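Synaptotagmin IV (Rattus norvegicus, PDB 1W16) takes part in the mobility of neuronal dense core vesicles through its interaction with KIF1A, this chain being its second C2 domain. Local coordinates at residues Glu18-Leu23 against Val36-His41. Sequence-based numbering, arbitrary orientation.
Sequences ELLVSL and VLKARH
Val36 CG1 meets Leu19 CD1 at 4.2 Å in the first hairpin of a C2 beta sandwich, where antiparallel strands 18-26 and 31-40 lie side by side. Val36 forms a non-hydrogen-bonded pair with Val21, on the sheet face covered by Phe102 of the opposing sheet. A classic beta bulge follows: Leu37 and Lys38 both face Leu20. Leu20 O accepts Leu37 N at 2.9 Å and, weakly, Lys38 N. Leu37 CB rests against Leu20 CG, and Leu37 CD1 reaches Ser22 CB. Lys38 O takes the Leu20 N-H almost straight on, at 2.7 Å. The Lys38 chain runs alongside Leu20, CE to CD2. Ala39 puts its CB on the same face as Leu19 and Val36, 3.9 Å from Leu19 CD1. Arg40 and Glu18 exchange two backbone hydrogen bonds. Arg40 CG sits between its backbone N and carbonyl carbon (chi1 61°), and the extended chain carries the guanidinium to the Glu18 carboxylate and to Trp147, a cation-pi partner. In the salt bridge, Arg40 NH2 meets Glu18 OE1 at 3.1 Å, coming from above the carboxylate plane. A leucine in place of Arg40 would probably leave the Glu18 carboxylate without its cationic mate and Trp147 without its cation-pi partner. His41 CD2 lies 3.5 Å from Glu18 OE2, which sits at the ring edge, near its plane.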
ATOM      1  N   GLU A  18      -8.810  -2.517  -9.378  1.00 48.48           N
ATOM      2  CA  GLU A  18      -8.979  -1.957  -8.008  1.00 47.95           C
ATOM      3  C   GLU A  18      -8.349  -2.776  -6.886  1.00 47.11           C
ATOM      4  O   GLU A  18      -8.306  -4.011  -6.937  1.00 45.67           O
ATOM      5  CB  GLU A  18     -10.439  -1.809  -7.649  1.00 48.16           C
ATOM      6  CG  GLU A  18     -11.131  -0.619  -8.249  1.00 51.32           C
ATOM      7  CD  GLU A  18     -12.610  -0.597  -7.934  1.00 53.93           C
ATOM      8  OE1 GLU A  18     -12.953  -0.153  -6.820  1.00 53.25           O
ATOM      9  OE2 GLU A  18     -13.419  -0.985  -8.824  1.00 53.26           O
ATOM     10  N   LEU A  19      -7.920  -2.062  -5.844  1.00 46.88           N
ATOM     11  CA  LEU A  19      -7.247  -2.663  -4.710  1.00 46.55           C
ATOM     12  C   LEU A  19      -7.792  -2.176  -3.372  1.00 46.79           C
ATOM     13  O   LEU A  19      -7.903  -0.966  -3.115  1.00 46.49           O
ATOM     14  CB  LEU A  19      -5.729  -2.442  -4.802  1.00 46.15           C
ATOM     15  CG  LEU A  19      -4.858  -3.188  -3.807  1.00 45.07           C
ATOM     16  CD1 LEU A  19      -4.830  -4.691  -4.104  1.00 42.32           C
ATOM     17  CD2 LEU A  19      -3.458  -2.597  -3.799  1.00 42.55           C
ATOM     18  N   LEU A  20      -8.144  -3.156  -2.542  1.00 46.59           N
ATOM     19  CA  LEU A  20      -8.710  -2.941  -1.223  1.00 46.54           C
ATOM     20  C   LEU A  20      -7.582  -3.045  -0.166  1.00 46.83           C
ATOM     21  O   LEU A  20      -6.940  -4.100   0.016  1.00 45.90           O
ATOM     22  CB  LEU A  20      -9.818  -3.967  -0.957  1.00 45.25           C
ATOM     23  CG  LEU A  20     -10.559  -3.884   0.388  1.00 43.23           C
ATOM     24  CD1 LEU A  20     -11.227  -2.507   0.600  1.00 37.71           C
ATOM     25  CD2 LEU A  20     -11.609  -5.064   0.444  1.00 42.89           C
ATOM     26  N   VAL A  21      -7.302  -1.912   0.464  1.00 47.20           N
ATOM     27  CA  VAL A  21      -6.290  -1.865   1.477  1.00 48.31           C
ATOM     28  C   VAL A  21      -6.861  -1.283   2.792  1.00 49.60           C
ATOM     29  O   VAL A  21      -7.741  -0.403   2.802  1.00 49.65           O
ATOM     30  CB  VAL A  21      -5.019  -1.133   1.023  1.00 48.18           C
ATOM     31  CG1 VAL A  21      -4.399  -1.837  -0.242  1.00 48.61           C
ATOM     32  CG2 VAL A  21      -5.319   0.327   0.732  1.00 50.44           C
ATOM     33  N   SER A  22      -6.328  -1.764   3.899  1.00 49.95           N
ATOM     34  CA  SER A  22      -6.640  -1.158   5.196  1.00 50.11           C
ATOM     35  C   SER A  22      -5.374  -0.623   5.824  1.00 49.91           C
ATOM     36  O   SER A  22      -4.291  -1.261   5.778  1.00 49.57           O
ATOM     37  CB  SER A  22      -7.208  -2.206   6.114  1.00 48.92           C
ATOM     38  OG  SER A  22      -7.685  -1.573   7.242  1.00 51.97           O
ATOM     39  N   LEU A  23      -5.497   0.526   6.453  1.00 49.01           N
ATOM     40  CA  LEU A  23      -4.360   1.098   7.128  1.00 48.56           C
ATOM     41  C   LEU A  23      -4.709   1.546   8.538  1.00 47.91           C
ATOM     42  O   LEU A  23      -5.866   1.900   8.844  1.00 46.83           O
ATOM     43  CB  LEU A  23      -3.762   2.223   6.271  1.00 50.73           C
ATOM     44  CG  LEU A  23      -2.967   1.692   5.035  1.00 53.07           C
ATOM     45  CD1 LEU A  23      -3.841   1.712   3.834  1.00 59.02           C
ATOM     46  CD2 LEU A  23      -1.742   2.500   4.707  1.00 55.78           C
ATOM     47  N   VAL A  36      -3.155  -5.716   2.886  1.00 44.10           N
ATOM     48  CA  VAL A  36      -3.564  -5.909   1.513  1.00 45.35           C
ATOM     49  C   VAL A  36      -4.669  -6.957   1.542  1.00 46.24           C
ATOM     50  O   VAL A  36      -4.440  -8.155   1.881  1.00 46.16           O
ATOM     51  CB  VAL A  36      -2.387  -6.357   0.652  1.00 45.91           C
ATOM     52  CG1 VAL A  36      -2.788  -6.450  -0.873  1.00 43.75           C
ATOM     53  CG2 VAL A  36      -1.275  -5.435   0.858  1.00 45.47           C
ATOM     54  N   LEU A  37      -5.877  -6.515   1.214  1.00 48.04           N
ATOM     55  CA  LEU A  37      -7.011  -7.400   1.347  1.00 49.15           C
ATOM     56  C   LEU A  37      -7.269  -8.115   0.055  1.00 50.47           C
ATOM     57  O   LEU A  37      -7.210  -9.344  -0.019  1.00 50.91           O
ATOM     58  CB  LEU A  37      -8.232  -6.643   1.829  1.00 49.81           C
ATOM     59  CG  LEU A  37      -8.000  -6.234   3.285  1.00 49.26           C
ATOM     60  CD1 LEU A  37      -8.484  -4.816   3.548  1.00 50.73           C
ATOM     61  CD2 LEU A  37      -8.638  -7.267   4.221  1.00 47.41           C
ATOM     62  N   LYS A  38      -7.531  -7.336  -0.978  1.00 51.55           N
ATOM     63  CA  LYS A  38      -7.953  -7.916  -2.235  1.00 50.96           C
ATOM     64  C   LYS A  38      -7.919  -6.964  -3.429  1.00 50.08           C
ATOM     65  O   LYS A  38      -7.915  -5.718  -3.269  1.00 49.76           O
ATOM     66  CB  LYS A  38      -9.299  -8.630  -2.060  1.00 50.77           C
ATOM     67  CG  LYS A  38     -10.534  -7.818  -1.993  1.00 53.19           C
ATOM     68  CD  LYS A  38     -11.796  -8.761  -1.823  1.00 55.85           C
ATOM     69  CE  LYS A  38     -12.811  -8.152  -0.847  1.00 59.13           C
ATOM     70  NZ  LYS A  38     -14.121  -8.902  -0.504  1.00 60.30           N
ATOM     71  N   ALA A  39      -7.863  -7.561  -4.609  1.00 48.43           N
ATOM     72  CA  ALA A  39      -7.998  -6.817  -5.849  1.00 49.01           C
ATOM     73  C   ALA A  39      -9.215  -7.305  -6.593  1.00 49.66           C
ATOM     74  O   ALA A  39      -9.632  -8.450  -6.419  1.00 50.05           O
ATOM     75  CB  ALA A  39      -6.720  -6.938  -6.739  1.00 48.22           C
ATOM     76  N   ARG A  40      -9.795  -6.441  -7.420  1.00 50.07           N
ATOM     77  CA  ARG A  40     -10.843  -6.865  -8.366  1.00 49.65           C
ATOM     78  C   ARG A  40     -10.677  -6.154  -9.684  1.00 49.53           C
ATOM     79  O   ARG A  40      -9.970  -5.127  -9.782  1.00 47.94           O
ATOM     80  CB  ARG A  40     -12.247  -6.586  -7.831  1.00 49.45           C
ATOM     81  CG  ARG A  40     -12.539  -5.112  -7.577  1.00 50.36           C
ATOM     82  CD  ARG A  40     -13.885  -4.880  -6.896  1.00 50.69           C
ATOM     83  NE  ARG A  40     -14.134  -3.477  -6.569  1.00 49.94           N
ATOM     84  CZ  ARG A  40     -15.067  -3.072  -5.698  1.00 49.80           C
ATOM     85  NH1 ARG A  40     -15.829  -3.963  -5.052  1.00 46.35           N
ATOM     86  NH2 ARG A  40     -15.233  -1.774  -5.460  1.00 48.76           N
ATOM     87  N   HIS A  41     -11.355  -6.720 -10.687  1.00 50.12           N
ATOM     88  CA  HIS A  41     -11.396  -6.238 -12.077  1.00 50.40           C
ATOM     89  C   HIS A  41     -10.020  -6.067 -12.649  1.00 50.91           C
ATOM     90  O   HIS A  41      -9.750  -5.107 -13.351  1.00 50.78           O
ATOM     91  CB  HIS A  41     -12.178  -4.932 -12.223  1.00 49.99           C
ATOM     92  CG  HIS A  41     -13.545  -4.859 -11.510  1.00 50.86           C
ATOM     93  ND1 HIS A  41     -14.595  -5.678 -11.832  1.00 51.06           N
ATOM     94  CD2 HIS A  41     -13.966  -4.047 -10.518  1.00 53.58           C
ATOM     95  CE1 HIS A  41     -15.608  -5.392 -11.046  1.00 53.22           C
ATOM     96  NE2 HIS A  41     -15.258  -4.404 -10.221  1.00 53.02           N
TER